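Local atomic coordinates of CRISPR-associated protein, Cse1 family (Acidimicrobium ferrooxidans, PDB entry 4H3T), a protein that probably acts as the large Cse1 subunit of a type I-E CRISPR Cascade complex, in which relatives recognise foreign target DNA. Residues E53-R58 with H168-A173; L57-A62 with F109-V114; L63-L68 with G253-F258; D92-R97 with D233-E238. The protein carries 1 engineered substitution. All blocks are in the same frame, centred on the assembly; numbering follows the deposited sequence.

In the fold
From the N terminus, helix 52-68 supplies the first segment of contacts 1, 2 and 3, one turn after another, before any of their partners appears. Contact 2 closes the shortest of these loops, when the chain returns at residues 109-114. Contact 1, starting from the same stretch, closes near the end of helix 157-170. Contact 4 opens on helix 88-98 and closes at residues 233-238, nested inside the loop that contact 3 completes at helix 254-257. Contacts 1 and 2 each cross both contacts 3 and 4. Helix 52-68 is thereby tied to a helix end, a turn and a short helix, while Leu-59, Arg-66, Trp-237 and Glu-238 connect contacts 2, 3 and 4.

Contact 1: E53-R58 with H168-A173; sequences EPALLR and HAFGSA
Phe-170 meets Pro-54 and Ala-55 with the rim of its ring, not with a face: both partners lie near the ring plane. The two leading atoms of the aromatic edge divide the work. CZ of Phe-170 approaches the proline ring at CG of Pro-54, at 4.4 Å, and the neighbouring CE2 of Phe-170 comes to the methyl CB of Ala-55, also at 4.4 Å. These are loose van der Waals contacts, and the buried surface is correspondingly modest, 113 Å² for both sides together. The torsions account for the approach: CG of Phe-170 stands beside its backbone N (chi1 -81°), which sends the ring out toward the helix, and chi2 of -83° sets the twist of its plane, near which Pro-54 CG and Ala-55 CB lie. At Ala-55 the small side chain allows a close approach of the backbones, with CA of Ala-55 6.7 Å from CA of Ala-169. Pro-54 sits in the first turn of helix 52-68, where a residue without an N-H costs no helical bond, and its carbonyl still serves the helix by accepting from N of Arg-58. Around the contact, Leu-197 of helix 196-199 touches Phe-170 and Ala-169, while Pro-54 also meets Phe-202 of strand 202-206 and Thr-365 of strand 359-370. Backbone bonds from Ala-169 to Ala-198 and from Gly-171 to Gly-195 fasten the second segment nearby. This is hydrophobic core packing in which an aromatic ring near the C-terminal end of helix 157-170 abuts the first turn of helix 52-68.

Contact 2: L57-A62 with F109-V114; sequences LRLVLA and FPFFQV
Leu-59 puts one methyl against two consecutive phenylalanines. Its CD1 lies 4.2 Å from CZ of Phe-112, approached obliquely to that ring, and 4.3 Å from CZ of Phe-111, where it sits at the edge near the ring plane. With CG of Leu-59 turned opposite its own backbone N (chi1 167°), the isobutyl end extends from helix 52-68 toward both far rims. The backbones stay well apart, CA of Leu-59 being 11.2 Å from CA of Phe-112, so the side chains alone span the gap. In the next shell the aromatic groups lie over one another: CZ of Phe-111 is 3.5 Å above the plane of the Phe-112 ring, displaced toward its rim. Trp-237 and Val-165 also touch Leu-59, adding to its apolar surroundings. What brings the two rings together is the turn beneath them. Phe-111 and Phe-112 are its central residues, and Gln-113 N closes it by donating to Pro-110 O at 3.0 Å. The side chain of Gln-113 reinforces this, its NE2 donating to Phe-111 O at 2.9 Å with a nearly straight N-H (161°), the donor tilted 30° from the carbonyl plane. Gln-113 also binds Leu-104 O and Leu-267 N, and Phe-112 O accepts from His-168. The result is a type II beta turn whose two central aromatic side chains anchor a long loop on a buried helix.

Contact 3: L63-L68 with G253-F258; sequences LAYRIL and GVCDLF
The thiol of Cys-255 reaches Tyr-65 and Arg-66, neighbours on helix 52-68, from directions roughly at right angles, and makes an oblique sulfur-aromatic contact with Tyr-65. SG of Cys-255 is 5.2 Å from the centroid of the Tyr-65 ring and 56° off its normal; its nearest neighbour across the contact is CB of Tyr-65, at 3.6 Å. Nearby, CD of Arg-66 lies 4.1 Å from SG of Cys-255, so the sulfur rests against the aliphatic part of the arginine. That chain bends at chi2 and chi3, and its polar end is paired with Glu-238. Val-254 adds a second apolar contact. Its CG2 comes within 3.5 Å of CE2 of Tyr-65, the two side chains crossing at about a right angle, and its CB lies over the centre of the Phe-258 ring within the same segment. The phenol is fixed at its far end by the bond from Tyr-65 OH to Val-219 O, while Trp-221 meets its ring. The short helix 254-257 is held in turn at its start: Gly-253 occupies the N-cap position, and the Asp-233 carboxylate accepts from N of Cys-255 and N of Asp-256, two amides of the first turn. Such close residue-on-residue packing, with CA of Tyr-65 7.3 Å from CA of Cys-255, is that of a helix-helix interface in a protein core, here between the C-terminal part of helix 52-68 and a single-turn helix.

Contact 4: D92-R97 with D233-E238; sequences DDYFAR and DVPAWE
Tyr-94 joins helix 88-98 to the loop 233-238 through two hydrogen bonds at its hydroxyl, one received and one given. Trp-237 NE1 donates to Tyr-94 OH at 2.8 Å; the N-H is close to straight (164°) and the oxygen lies in the indole plane, so the phenol meets the indole at its edge, the side chains crossing at about a right angle. Tyr-94 OH then donates to Glu-238 OE2 at 2.7 Å, on the anti side of the carboxylate and 20° out of its plane. With CG of Tyr-94 pointing opposite its backbone N (chi1 -174°), the hydroxyl reaches both partners, and a phenylalanine here would probably leave the indole N-H of Trp-237 without its acceptor and Glu-238 OE2 with one donor fewer.

Charge pairing adds to this: Glu-238 OE2 also carries the salt bridge to Arg-66 NE, so one carboxylate oxygen serves helices 52-68 and 88-98 together. This is a side-chain hydrogen-bond network that ties the loop after helix 210-217 to both helices in this Cse1 protein.

Apolar packing accompanies these bonds. Pro-235 lies against one indole face, its CG 3.2 Å above the plane of Trp-237 and displaced toward the rim. The backbone bond from Glu-238 N to Pro-235 O, 3.0 Å, holds these loop residues close together. Phe-102 meets the Trp-237 ring, and Leu-63 and Arg-66 touch Tyr-94.

Contact 1: E53-R58 with H168-A173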
# COMPACT_ATOMS: atom_id res chain seq x y z
N GLU A 53 8.48 1.96 -1.77
CA GLU A 53 7.82 2.73 -2.82
C GLU A 53 6.84 3.77 -2.26
O GLU A 53 7.01 4.92 -2.61
CB GLU A 53 7.19 1.81 -3.86
CG GLU A 53 6.69 2.62 -5.04
CD GLU A 53 6.32 1.78 -6.24
OE1 GLU A 53 6.65 0.59 -6.23
OE2 GLU A 53 5.71 2.32 -7.20
N PRO A 54 5.92 3.45 -1.34
CA PRO A 54 5.05 4.52 -0.77
C PRO A 54 5.86 5.60 -0.05
O PRO A 54 5.59 6.79 -0.11
CB PRO A 54 4.16 3.75 0.23
CG PRO A 54 4.23 2.35 -0.18
CD PRO A 54 5.53 2.11 -0.85
N ALA A 55 6.92 5.18 0.64
CA ALA A 55 7.75 6.12 1.41
C ALA A 55 8.49 7.09 0.51
O ALA A 55 8.43 8.31 0.74
CB ALA A 55 8.72 5.33 2.31
N LEU A 56 9.08 6.57 -0.55
CA LEU A 56 9.84 7.41 -1.50
C LEU A 56 8.87 8.23 -2.38
O LEU A 56 9.16 9.38 -2.65
CB LEU A 56 10.74 6.56 -2.38
CG LEU A 56 11.97 5.87 -1.66
CD1 LEU A 56 12.69 4.96 -2.63
CD2 LEU A 56 12.85 6.93 -1.00
N LEU A 57 7.71 7.70 -2.71
CA LEU A 57 6.71 8.45 -3.51
C LEU A 57 6.23 9.65 -2.73
O LEU A 57 6.21 10.75 -3.26
CB LEU A 57 5.54 7.58 -3.93
CG LEU A 57 4.35 8.30 -4.65
CD1 LEU A 57 4.80 8.94 -5.95
CD2 LEU A 57 3.24 7.37 -4.90
N ARG A 58 5.87 9.46 -1.44
CA ARG A 58 5.42 10.56 -0.60
C ARG A 58 6.50 11.59 -0.36
O ARG A 58 6.22 12.77 -0.40
CB ARG A 58 4.83 10.06 0.70
CG ARG A 58 3.52 9.39 0.41
CD ARG A 58 3.03 8.49 1.47
NE ARG A 58 2.67 9.17 2.71
CZ ARG A 58 1.45 9.44 3.16
NH1 ARG A 58 0.40 9.27 2.37
NH2 ARG A 58 1.28 9.92 4.38
N HIS A 168 11.36 6.09 9.11
CA HIS A 168 10.53 7.10 9.76
C HIS A 168 9.04 6.84 9.58
O HIS A 168 8.23 7.21 10.46
CB HIS A 168 10.81 8.47 9.19
CG HIS A 168 11.98 9.16 9.79
ND1 HIS A 168 11.92 9.67 11.05
CD2 HIS A 168 13.24 9.32 9.30
CE1 HIS A 168 13.11 10.23 11.26
NE2 HIS A 168 13.94 10.00 10.24
N ALA A 169 8.66 6.15 8.50
CA ALA A 169 7.27 5.87 8.11
C ALA A 169 6.79 4.47 8.51
O ALA A 169 5.60 4.29 8.68
CB ALA A 169 7.15 6.03 6.58
N PHE A 170 7.67 3.45 8.51
CA PHE A 170 7.27 2.06 8.66
C PHE A 170 7.90 1.37 9.88
O PHE A 170 7.81 0.18 9.98
CB PHE A 170 7.65 1.26 7.39
CG PHE A 170 6.67 1.40 6.26
CD1 PHE A 170 5.53 0.63 6.22
CD2 PHE A 170 6.93 2.24 5.18
CE1 PHE A 170 4.63 0.70 5.15
CE2 PHE A 170 6.03 2.30 4.08
CZ PHE A 170 4.89 1.53 4.09
N GLY A 171 8.44 2.10 10.82
CA GLY A 171 9.05 1.46 11.98
C GLY A 171 8.05 0.75 12.91
O GLY A 171 6.84 0.91 12.82
N SER A 172 8.57 -0.11 13.77
CA SER A 172 7.73 -0.86 14.70
C SER A 172 7.98 -0.34 16.14
O SER A 172 8.84 0.53 16.35
CB SER A 172 8.07 -2.35 14.60
OG SER A 172 9.29 -2.62 15.28
N ALA A 173 7.29 -0.95 17.13
CA ALA A 173 7.47 -0.61 18.54
C ALA A 173 8.80 -1.11 19.08
O ALA A 173 9.14 -0.77 20.21
CB ALA A 173 6.33 -1.17 19.38

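Contact 2: L57-A62 with F109-V114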
# COMPACT_ATOMS: atom_id res chain seq x y z
N LEU A 57 7.71 7.70 -2.71
CA LEU A 57 6.71 8.45 -3.51
C LEU A 57 6.23 9.65 -2.73
O LEU A 57 6.21 10.75 -3.26
CB LEU A 57 5.54 7.58 -3.93
CG LEU A 57 4.35 8.30 -4.65
CD1 LEU A 57 4.80 8.94 -5.95
CD2 LEU A 57 3.24 7.37 -4.90
N ARG A 58 5.87 9.46 -1.44
CA ARG A 58 5.42 10.56 -0.60
C ARG A 58 6.50 11.59 -0.36
O ARG A 58 6.22 12.77 -0.40
CB ARG A 58 4.83 10.06 0.70
CG ARG A 58 3.52 9.39 0.41
CD ARG A 58 3.03 8.49 1.47
NE ARG A 58 2.67 9.17 2.71
CZ ARG A 58 1.45 9.44 3.16
NH1 ARG A 58 0.40 9.27 2.37
NH2 ARG A 58 1.28 9.92 4.38
N LEU A 59 7.75 11.18 -0.23
CA LEU A 59 8.86 12.14 -0.12
C LEU A 59 8.93 13.04 -1.35
O LEU A 59 9.11 14.26 -1.27
CB LEU A 59 10.19 11.39 0.04
CG LEU A 59 11.48 12.27 -0.15
CD1 LEU A 59 11.58 13.19 0.96
CD2 LEU A 59 12.76 11.40 -0.14
N VAL A 60 8.90 12.40 -2.50
CA VAL A 60 8.99 13.09 -3.79
C VAL A 60 7.75 13.98 -4.03
O VAL A 60 7.90 15.10 -4.53
CB VAL A 60 9.27 12.10 -4.98
CG1 VAL A 60 9.23 12.80 -6.32
CG2 VAL A 60 10.66 11.50 -4.80
N LEU A 61 6.59 13.60 -3.57
CA LEU A 61 5.39 14.47 -3.70
C LEU A 61 5.50 15.72 -2.82
O LEU A 61 5.10 16.78 -3.23
CB LEU A 61 4.16 13.69 -3.31
CG LEU A 61 3.66 12.64 -4.33
CD1 LEU A 61 2.62 11.70 -3.66
CD2 LEU A 61 3.10 13.31 -5.59
N ALA A 62 6.01 15.58 -1.56
CA ALA A 62 6.21 16.75 -0.72
C ALA A 62 7.15 17.72 -1.41
O ALA A 62 6.95 18.94 -1.36
CB ALA A 62 6.78 16.33 0.62
N PHE A 109 23.03 19.66 9.88
CA PHE A 109 21.68 19.36 9.41
C PHE A 109 21.58 18.01 8.68
O PHE A 109 21.14 17.98 7.53
CB PHE A 109 21.26 20.45 8.45
CG PHE A 109 21.34 21.85 8.96
CD1 PHE A 109 20.36 22.34 9.80
CD2 PHE A 109 22.31 22.72 8.50
CE1 PHE A 109 20.38 23.67 10.22
CE2 PHE A 109 22.35 24.05 8.94
CZ PHE A 109 21.38 24.52 9.79
N PRO A 110 22.11 16.91 9.24
CA PRO A 110 22.01 15.63 8.51
C PRO A 110 20.56 15.34 8.14
O PRO A 110 19.64 15.42 8.97
CB PRO A 110 22.63 14.63 9.44
CG PRO A 110 22.52 15.23 10.80
CD PRO A 110 22.61 16.72 10.61
N PHE A 111 20.35 15.00 6.86
CA PHE A 111 19.02 14.77 6.31
C PHE A 111 18.27 13.67 7.07
O PHE A 111 18.79 12.57 7.22
CB PHE A 111 19.13 14.37 4.83
CG PHE A 111 17.78 14.11 4.18
CD1 PHE A 111 17.02 15.15 3.71
CD2 PHE A 111 17.30 12.81 4.03
CE1 PHE A 111 15.78 14.91 3.12
CE2 PHE A 111 16.08 12.58 3.39
CZ PHE A 111 15.34 13.63 2.94
N PHE A 112 17.06 13.98 7.56
CA PHE A 112 16.17 13.08 8.29
C PHE A 112 16.83 12.50 9.54
O PHE A 112 16.43 11.42 10.07
CB PHE A 112 15.64 11.98 7.34
CG PHE A 112 14.39 12.31 6.56
CD1 PHE A 112 14.08 13.63 6.21
CD2 PHE A 112 13.46 11.32 6.25
CE1 PHE A 112 12.87 13.93 5.57
CE2 PHE A 112 12.30 11.62 5.56
CZ PHE A 112 12.05 12.91 5.14
N GLN A 113 17.85 13.26 10.09
CA GLN A 113 18.60 12.81 11.25
C GLN A 113 18.70 13.88 12.29
O GLN A 113 18.40 15.05 12.03
CB GLN A 113 20.00 12.35 10.81
CG GLN A 113 20.00 11.09 9.95
CD GLN A 113 21.29 10.99 9.24
OE1 GLN A 113 22.32 10.66 9.85
NE2 GLN A 113 21.35 11.52 8.05
N VAL A 114 19.21 13.48 13.46
CA VAL A 114 19.55 14.35 14.61
C VAL A 114 21.05 14.30 14.74
O VAL A 114 21.61 13.26 15.09
CB VAL A 114 18.84 13.90 15.89
CG1 VAL A 114 19.25 14.81 17.06
CG2 VAL A 114 17.32 13.87 15.69

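Contact 3: L63-L68 with G253-F258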
# COMPACT_ATOMS: atom_id res chain seq x y z
N LEU A 63 8.20 17.19 -2.03
CA LEU A 63 9.18 18.03 -2.76
C LEU A 63 8.51 18.71 -3.99
O LEU A 63 8.73 19.90 -4.23
CB LEU A 63 10.24 17.04 -3.19
CG LEU A 63 11.68 17.36 -3.47
CD1 LEU A 63 12.18 18.71 -2.83
CD2 LEU A 63 12.48 16.16 -2.99
N ALA A 64 7.63 17.98 -4.72
CA ALA A 64 6.90 18.54 -5.87
C ALA A 64 6.04 19.74 -5.48
O ALA A 64 6.14 20.77 -6.14
CB ALA A 64 6.05 17.49 -6.54
N TYR A 65 5.24 19.64 -4.37
CA TYR A 65 4.42 20.78 -3.93
C TYR A 65 5.26 22.02 -3.64
O TYR A 65 4.84 23.17 -3.91
CB TYR A 65 3.61 20.41 -2.68
CG TYR A 65 2.38 19.60 -2.96
CD1 TYR A 65 1.27 20.17 -3.58
CD2 TYR A 65 2.25 18.32 -2.43
CE1 TYR A 65 0.07 19.47 -3.71
CE2 TYR A 65 1.07 17.61 -2.54
CZ TYR A 65 -0.03 18.19 -3.19
OH TYR A 65 -1.18 17.42 -3.33
N ARG A 66 6.48 21.81 -3.10
CA ARG A 66 7.37 22.93 -2.75
C ARG A 66 8.06 23.47 -3.98
O ARG A 66 8.22 24.71 -4.09
CB ARG A 66 8.41 22.53 -1.69
CG ARG A 66 7.85 22.09 -0.32
CD ARG A 66 6.97 23.18 0.28
NE ARG A 66 7.78 24.34 0.65
CZ ARG A 66 7.33 25.57 0.90
NH1 ARG A 66 6.03 25.85 0.77
NH2 ARG A 66 8.16 26.51 1.30
N ILE A 67 8.52 22.59 -4.90
CA ILE A 67 9.18 23.08 -6.13
C ILE A 67 8.15 23.82 -6.99
O ILE A 67 8.44 24.87 -7.54
CB ILE A 67 9.83 21.92 -6.93
CG1 ILE A 67 11.10 21.38 -6.23
CG2 ILE A 67 10.16 22.37 -8.35
CD1 ILE A 67 11.50 19.96 -6.69
N LEU A 68 6.97 23.23 -7.19
CA LEU A 68 5.98 23.84 -8.07
C LEU A 68 5.18 24.98 -7.39
O LEU A 68 4.44 25.70 -8.08
CB LEU A 68 5.02 22.70 -8.52
CG LEU A 68 5.73 21.55 -9.30
CD1 LEU A 68 4.77 20.38 -9.51
CD2 LEU A 68 6.25 21.99 -10.65
N GLY A 253 -0.17 19.87 7.00
CA GLY A 253 -0.60 19.54 5.65
C GLY A 253 0.19 18.36 5.13
O GLY A 253 0.96 17.70 5.87
N VAL A 254 0.07 18.14 3.82
CA VAL A 254 0.71 16.98 3.20
C VAL A 254 2.21 17.03 3.15
O VAL A 254 2.82 15.97 3.28
CB VAL A 254 0.20 16.65 1.78
CG1 VAL A 254 -1.19 16.02 1.85
CG2 VAL A 254 0.21 17.87 0.86
N CYS A 255 2.83 18.20 2.95
CA CYS A 255 4.30 18.27 2.92
C CYS A 255 4.88 17.87 4.26
O CYS A 255 5.92 17.22 4.28
CB CYS A 255 4.84 19.62 2.51
SG CYS A 255 4.36 20.12 0.84
N ASP A 256 4.23 18.30 5.36
CA ASP A 256 4.62 17.97 6.73
C ASP A 256 4.40 16.44 6.95
O ASP A 256 5.34 15.71 7.27
CB ASP A 256 3.77 18.84 7.68
CG ASP A 256 4.07 18.74 9.14
OD1 ASP A 256 5.20 18.30 9.49
OD2 ASP A 256 3.17 19.10 9.95
N LEU A 257 3.22 15.93 6.61
CA LEU A 257 2.89 14.53 6.84
C LEU A 257 3.71 13.58 6.01
O LEU A 257 4.21 12.59 6.54
CB LEU A 257 1.42 14.26 6.60
CG LEU A 257 0.92 12.81 6.86
CD1 LEU A 257 1.26 12.32 8.29
CD2 LEU A 257 -0.58 12.78 6.59
N PHE A 258 3.85 13.89 4.73
CA PHE A 258 4.64 13.08 3.84
C PHE A 258 6.17 12.98 4.20
O PHE A 258 6.82 12.13 3.66
CB PHE A 258 4.51 13.57 2.42
CG PHE A 258 3.18 13.37 1.71
CD1 PHE A 258 2.10 12.79 2.36
CD2 PHE A 258 3.02 13.76 0.41
CE1 PHE A 258 0.85 12.65 1.71
CE2 PHE A 258 1.78 13.68 -0.23
CZ PHE A 258 0.74 13.00 0.38

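Contact 4: D92-R97 with D233-E238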
# COMPACT_ATOMS: atom_id res chain seq x y z
N ASP A 92 16.01 23.67 -10.04
CA ASP A 92 17.34 24.16 -9.63
C ASP A 92 17.26 25.36 -8.67
O ASP A 92 18.05 25.39 -7.74
CB ASP A 92 18.23 24.46 -10.85
CG ASP A 92 18.69 23.18 -11.55
OD1 ASP A 92 18.80 22.11 -10.87
OD2 ASP A 92 18.90 23.21 -12.78
N ASP A 93 16.28 26.25 -8.79
CA ASP A 93 16.12 27.31 -7.79
C ASP A 93 15.79 26.71 -6.40
O ASP A 93 16.35 27.15 -5.40
CB ASP A 93 14.99 28.31 -8.18
CG ASP A 93 15.28 29.20 -9.36
OD1 ASP A 93 16.48 29.28 -9.78
OD2 ASP A 93 14.31 29.80 -9.90
N TYR A 94 14.93 25.70 -6.36
CA TYR A 94 14.59 25.08 -5.07
C TYR A 94 15.82 24.41 -4.45
O TYR A 94 16.13 24.68 -3.29
CB TYR A 94 13.42 24.09 -5.21
CG TYR A 94 12.95 23.55 -3.88
CD1 TYR A 94 12.05 24.26 -3.09
CD2 TYR A 94 13.46 22.36 -3.38
CE1 TYR A 94 11.66 23.78 -1.86
CE2 TYR A 94 13.15 21.93 -2.11
CZ TYR A 94 12.22 22.60 -1.37
OH TYR A 94 11.88 22.10 -0.14
N PHE A 95 16.52 23.55 -5.20
CA PHE A 95 17.69 22.84 -4.64
C PHE A 95 18.86 23.77 -4.37
O PHE A 95 19.59 23.51 -3.42
CB PHE A 95 18.12 21.64 -5.51
CG PHE A 95 17.18 20.48 -5.37
CD1 PHE A 95 16.93 19.91 -4.13
CD2 PHE A 95 16.49 19.99 -6.47
CE1 PHE A 95 16.07 18.83 -4.00
CE2 PHE A 95 15.57 18.94 -6.33
CZ PHE A 95 15.33 18.42 -5.08
N ALA A 96 18.98 24.92 -5.06
CA ALA A 96 20.03 25.90 -4.69
C ALA A 96 19.69 26.45 -3.30
O ALA A 96 20.57 26.52 -2.46
CB ALA A 96 20.13 27.03 -5.72
N ARG A 97 18.40 26.75 -3.03
CA ARG A 97 18.00 27.26 -1.71
C ARG A 97 18.13 26.22 -0.58
O ARG A 97 18.50 26.60 0.52
CB ARG A 97 16.53 27.76 -1.75
CG ARG A 97 15.85 28.16 -0.42
CD ARG A 97 16.24 29.52 0.11
NE ARG A 97 15.55 29.89 1.35
CZ ARG A 97 15.88 29.50 2.59
NH1 ARG A 97 16.89 28.67 2.79
NH2 ARG A 97 15.17 29.92 3.64
N ASP A 233 2.56 25.06 4.36
CA ASP A 233 2.75 23.63 4.71
C ASP A 233 4.13 23.19 4.21
O ASP A 233 4.31 22.99 3.03
CB ASP A 233 1.62 22.79 4.10
CG ASP A 233 1.88 21.30 4.07
OD1 ASP A 233 2.46 20.78 5.06
OD2 ASP A 233 1.51 20.66 3.07
N VAL A 234 5.11 23.10 5.11
CA VAL A 234 6.47 22.84 4.69
C VAL A 234 6.98 21.45 5.18
O VAL A 234 6.62 20.96 6.23
CB VAL A 234 7.44 24.01 5.06
CG1 VAL A 234 6.92 25.35 4.52
CG2 VAL A 234 7.70 24.11 6.56
N PRO A 235 7.88 20.86 4.41
CA PRO A 235 8.42 19.55 4.79
C PRO A 235 9.48 19.65 5.89
O PRO A 235 9.96 20.74 6.20
CB PRO A 235 9.01 19.04 3.47
CG PRO A 235 9.41 20.26 2.77
CD PRO A 235 8.41 21.28 3.09
N ALA A 236 9.88 18.51 6.41
CA ALA A 236 10.78 18.39 7.54
C ALA A 236 12.13 19.12 7.33
O ALA A 236 12.62 19.73 8.29
CB ALA A 236 11.03 16.93 7.87
N TRP A 237 12.68 19.07 6.13
CA TRP A 237 13.98 19.70 5.82
C TRP A 237 13.87 21.21 5.69
O TRP A 237 14.91 21.83 5.65
CB TRP A 237 14.65 19.12 4.55
CG TRP A 237 13.83 19.26 3.33
CD1 TRP A 237 13.61 20.39 2.59
CD2 TRP A 237 12.96 18.26 2.80
NE1 TRP A 237 12.78 20.11 1.55
CE2 TRP A 237 12.31 18.82 1.69
CE3 TRP A 237 12.72 16.92 3.12
CZ2 TRP A 237 11.39 18.10 0.94
CZ3 TRP A 237 11.81 16.21 2.37
CH2 TRP A 237 11.21 16.79 1.24
N GLU A 238 12.67 21.82 5.68
CA GLU A 238 12.52 23.27 5.73
C GLU A 238 12.27 23.68 7.14
O GLU A 238 12.32 24.84 7.43
CB GLU A 238 11.37 23.78 4.83
CG GLU A 238 11.67 23.57 3.36
CD GLU A 238 10.69 24.29 2.46
OE1 GLU A 238 10.19 25.36 2.85
OE2 GLU A 238 10.42 23.76 1.36